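Local coordinates for insecticidal protein (Brevibacillus laterosporus, PDB 7ML9), which is probably a beta-pore-forming insecticidal toxin of the epsilon-toxin/MTX2 family, active against the western corn rootworm, at residues W48-Q59 with Y62-P73. Numbering follows the deposited sequence.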
# COMPACT_ATOMS: atom_id res chain seq x y z
N TRP A 48 15.96 -0.51 42.76
CA TRP A 48 15.62 -1.21 43.98
C TRP A 48 15.67 -2.72 43.85
O TRP A 48 15.34 -3.42 44.81
CB TRP A 48 14.22 -0.79 44.46
CG TRP A 48 14.12 0.67 44.83
CD1 TRP A 48 13.30 1.61 44.27
CD2 TRP A 48 14.86 1.34 45.86
NE1 TRP A 48 13.50 2.83 44.88
CE2 TRP A 48 14.44 2.69 45.86
CE3 TRP A 48 15.83 0.93 46.79
CZ2 TRP A 48 14.96 3.63 46.75
CZ3 TRP A 48 16.35 1.88 47.67
CH2 TRP A 48 15.91 3.21 47.65
N ASN A 49 16.04 -3.25 42.68
CA ASN A 49 16.06 -4.70 42.42
C ASN A 49 14.70 -5.35 42.63
O ASN A 49 14.61 -6.48 43.13
CB ASN A 49 17.13 -5.38 43.27
CG ASN A 49 18.51 -4.97 42.87
OD1 ASN A 49 19.21 -4.27 43.60
ND2 ASN A 49 18.90 -5.36 41.67
N THR A 50 13.64 -4.66 42.22
CA THR A 50 12.28 -5.16 42.33
C THR A 50 11.86 -5.82 41.02
O THR A 50 12.60 -5.83 40.04
CB THR A 50 11.34 -4.00 42.69
OG1 THR A 50 11.75 -2.83 41.97
CG2 THR A 50 11.39 -3.72 44.20
N ASN A 51 10.64 -6.34 40.99
CA ASN A 51 10.06 -6.96 39.80
C ASN A 51 8.70 -6.34 39.44
O ASN A 51 7.75 -7.04 39.09
CB ASN A 51 9.95 -8.47 39.97
CG ASN A 51 8.91 -8.87 41.02
OD1 ASN A 51 8.50 -8.06 41.87
ND2 ASN A 51 8.45 -10.11 40.95
N PHE A 52 8.60 -5.01 39.55
CA PHE A 52 7.37 -4.30 39.20
C PHE A 52 7.05 -4.49 37.72
O PHE A 52 7.94 -4.52 36.87
CB PHE A 52 7.50 -2.80 39.47
CG PHE A 52 7.65 -2.43 40.95
CD1 PHE A 52 6.71 -2.84 41.88
CD2 PHE A 52 8.71 -1.65 41.38
CE1 PHE A 52 6.83 -2.49 43.22
CE2 PHE A 52 8.85 -1.30 42.73
CZ PHE A 52 7.90 -1.73 43.65
N LYS A 53 5.74 -4.57 37.41
CA LYS A 53 5.22 -4.65 36.05
C LYS A 53 4.68 -3.30 35.63
O LYS A 53 4.33 -2.47 36.48
CB LYS A 53 4.10 -5.69 35.98
CG LYS A 53 4.45 -7.04 36.57
CD LYS A 53 5.48 -7.78 35.73
CE LYS A 53 5.52 -9.26 36.08
NZ LYS A 53 5.74 -9.49 37.54
N PRO A 54 4.60 -3.02 34.32
CA PRO A 54 4.01 -1.74 33.88
C PRO A 54 2.53 -1.68 34.24
O PRO A 54 1.74 -2.55 33.86
CB PRO A 54 4.23 -1.75 32.36
CG PRO A 54 4.33 -3.22 32.00
CD PRO A 54 5.03 -3.86 33.18
N SER A 55 2.14 -0.65 34.99
CA SER A 55 0.78 -0.62 35.52
C SER A 55 0.47 0.75 36.12
O SER A 55 1.37 1.46 36.59
CB SER A 55 0.56 -1.71 36.58
OG SER A 55 -0.74 -1.60 37.15
N ASP A 56 -0.81 1.10 36.08
CA ASP A 56 -1.33 2.25 36.80
C ASP A 56 -1.82 1.88 38.20
O ASP A 56 -2.15 2.77 38.99
CB ASP A 56 -2.49 2.89 36.02
CG ASP A 56 -2.02 3.62 34.76
OD1 ASP A 56 -0.80 3.79 34.57
OD2 ASP A 56 -2.90 4.04 33.97
N GLU A 57 -1.85 0.59 38.53
CA GLU A 57 -2.37 0.11 39.80
C GLU A 57 -1.27 0.06 40.85
O GLU A 57 -0.08 -0.11 40.53
CB GLU A 57 -2.97 -1.29 39.64
CG GLU A 57 -4.31 -1.32 38.92
CD GLU A 57 -4.93 -2.71 38.92
OE1 GLU A 57 -4.31 -3.64 38.36
OE2 GLU A 57 -6.03 -2.88 39.49
N GLN A 58 -1.66 0.20 42.11
CA GLN A 58 -0.68 0.03 43.17
C GLN A 58 -0.18 -1.40 43.15
O GLN A 58 -0.94 -2.35 42.94
CB GLN A 58 -1.29 0.38 44.52
CG GLN A 58 -0.28 0.27 45.66
CD GLN A 58 -0.92 0.51 47.01
OE1 GLN A 58 -1.76 -0.27 47.46
NE2 GLN A 58 -0.54 1.60 47.66
N GLN A 59 1.13 -1.57 43.33
CA GLN A 59 1.69 -2.91 43.37
C GLN A 59 2.84 -2.92 44.37
O GLN A 59 3.37 -1.88 44.76
CB GLN A 59 2.16 -3.37 41.98
CG GLN A 59 3.33 -2.61 41.39
CD GLN A 59 3.59 -2.94 39.91
OE1 GLN A 59 3.82 -4.10 39.55
NE2 GLN A 59 3.57 -1.92 39.06
N TYR A 62 9.11 -7.62 46.36
CA TYR A 62 10.12 -7.88 47.38
C TYR A 62 11.50 -7.61 46.78
O TYR A 62 11.88 -8.22 45.78
CB TYR A 62 10.04 -9.31 47.90
CG TYR A 62 11.20 -9.65 48.80
CD1 TYR A 62 11.35 -9.01 50.03
CD2 TYR A 62 12.15 -10.60 48.42
CE1 TYR A 62 12.42 -9.30 50.86
CE2 TYR A 62 13.23 -10.90 49.25
CZ TYR A 62 13.36 -10.25 50.47
OH TYR A 62 14.42 -10.54 51.29
N SER A 63 12.24 -6.69 47.40
CA SER A 63 13.59 -6.41 46.95
C SER A 63 14.57 -7.15 47.83
O SER A 63 14.55 -6.97 49.06
CB SER A 63 13.87 -4.92 47.00
OG SER A 63 15.25 -4.68 47.23
N PRO A 64 15.45 -7.99 47.28
CA PRO A 64 16.46 -8.66 48.11
C PRO A 64 17.36 -7.69 48.85
O PRO A 64 17.96 -8.08 49.86
CB PRO A 64 17.26 -9.49 47.10
CG PRO A 64 16.36 -9.63 45.91
CD PRO A 64 15.57 -8.35 45.86
N THR A 65 17.44 -6.45 48.40
CA THR A 65 18.30 -5.44 49.02
C THR A 65 17.52 -4.39 49.80
O THR A 65 18.14 -3.47 50.35
CB THR A 65 19.14 -4.75 47.94
OG1 THR A 65 20.09 -3.87 48.55
CG2 THR A 65 18.26 -3.95 46.97
N GLU A 66 16.19 -4.50 49.88
CA GLU A 66 15.40 -3.40 50.41
C GLU A 66 14.14 -3.85 51.15
O GLU A 66 13.54 -3.07 51.90
CB GLU A 66 15.00 -2.45 49.28
CG GLU A 66 14.62 -1.07 49.73
CD GLU A 66 15.82 -0.30 50.19
OE1 GLU A 66 16.90 -0.50 49.59
OE2 GLU A 66 15.69 0.51 51.14
N GLY A 67 13.72 -5.09 50.93
CA GLY A 67 12.48 -5.56 51.51
C GLY A 67 11.30 -5.30 50.59
O GLY A 67 11.45 -5.05 49.39
N ILE A 68 10.10 -5.36 51.17
CA ILE A 68 8.89 -5.11 50.40
C ILE A 68 8.83 -3.64 50.04
O ILE A 68 8.98 -2.75 50.90
CB ILE A 68 7.63 -5.55 51.17
CG1 ILE A 68 7.74 -7.03 51.57
CG2 ILE A 68 6.38 -5.32 50.33
CD1 ILE A 68 7.73 -8.00 50.40
N VAL A 69 8.63 -3.36 48.75
CA VAL A 69 8.61 -2.01 48.23
C VAL A 69 7.29 -1.82 47.50
O VAL A 69 6.75 -2.77 46.91
CB VAL A 69 9.80 -1.74 47.28
CG1 VAL A 69 9.84 -0.29 46.86
CG2 VAL A 69 11.10 -2.12 47.94
N PHE A 70 6.76 -0.60 47.55
CA PHE A 70 5.48 -0.30 46.93
C PHE A 70 5.66 0.69 45.79
O PHE A 70 6.51 1.59 45.85
CB PHE A 70 4.49 0.25 47.96
CG PHE A 70 3.74 -0.83 48.69
CD1 PHE A 70 2.54 -1.32 48.21
CD2 PHE A 70 4.25 -1.37 49.86
CE1 PHE A 70 1.86 -2.32 48.87
CE2 PHE A 70 3.57 -2.37 50.54
CZ PHE A 70 2.37 -2.84 50.04
N LEU A 71 4.87 0.50 44.73
CA LEU A 71 4.79 1.43 43.62
C LEU A 71 3.32 1.82 43.49
O LEU A 71 2.47 0.97 43.22
CB LEU A 71 5.32 0.81 42.32
CG LEU A 71 5.24 1.65 41.03
CD1 LEU A 71 5.77 3.05 41.25
CD2 LEU A 71 5.97 0.95 39.85
N THR A 72 3.04 3.09 43.74
CA THR A 72 1.68 3.64 43.70
C THR A 72 1.71 4.85 42.78
O THR A 72 2.02 5.96 43.22
CB THR A 72 1.19 4.04 45.10
OG1 THR A 72 1.62 3.07 46.06
CG2 THR A 72 -0.34 4.15 45.12
N PRO A 73 1.42 4.67 41.50
CA PRO A 73 1.35 5.82 40.58
C PRO A 73 0.24 6.77 40.99
O PRO A 73 -0.91 6.35 41.22
CB PRO A 73 1.09 5.18 39.21
CG PRO A 73 1.55 3.72 39.36
CD PRO A 73 1.22 3.38 40.81
O HOH W 1 -1.90 3.85 41.61
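Leu-71 sets its CB over the face of the Phe-52 ring, nearly on the ring normal, a CH-pi contact 3.8 Å from CB to the centroid. The carbonyl of Val-69 meets the ring edge at CZ, while Val-69 CG1 lies beside the same atom. CD2 of Leu-71 continues along the ring toward CG and touches the Gln-59 amide, whose side chain runs alongside it in the same direction. Two bonds to one residue fix the rotation of that amide: NE2 gives an in-plane bond to Lys-53 O (2.7 Å), and OE1 accepts from Lys-53 N, which comes in tilted from its carbonyl plane. Gln-59 and Leu-71 also form an antiparallel hydrogen-bonded pair, with Leu-71 N to Gln-59 O at 2.8 Å and almost straight (176°). Gln-58, extended with CG anti to its backbone N (chi1 -178°), lies side by side with Thr-72, and its NE2 reaches Thr-72 OG1 (3.1 Å) in the amide plane. A water bridges Asp-56 O and Pro-73 O beyond. At the other end Ser-63, which Glu-66 and Gly-67 face in a classic beta bulge, donates from OG to Trp-48 O (2.7 Å). The Glu-66 carboxylate comes to the Trp-48 ring edge, OE1 3.1 Å from CZ3, the two planes 65° apart. Leu-71 also packs on Phe-44 of helix 28-48, and Asp-56 forms salt bridges with Arg-37 and Arg-82. Near one end of the elongated molecule, loop 49-58 thus lies along the hairpin, Phe-52 gripped by Leu-71 and Val-69 while the Gln-59 amide satisfies the Lys-53 backbone beside these apolar groups.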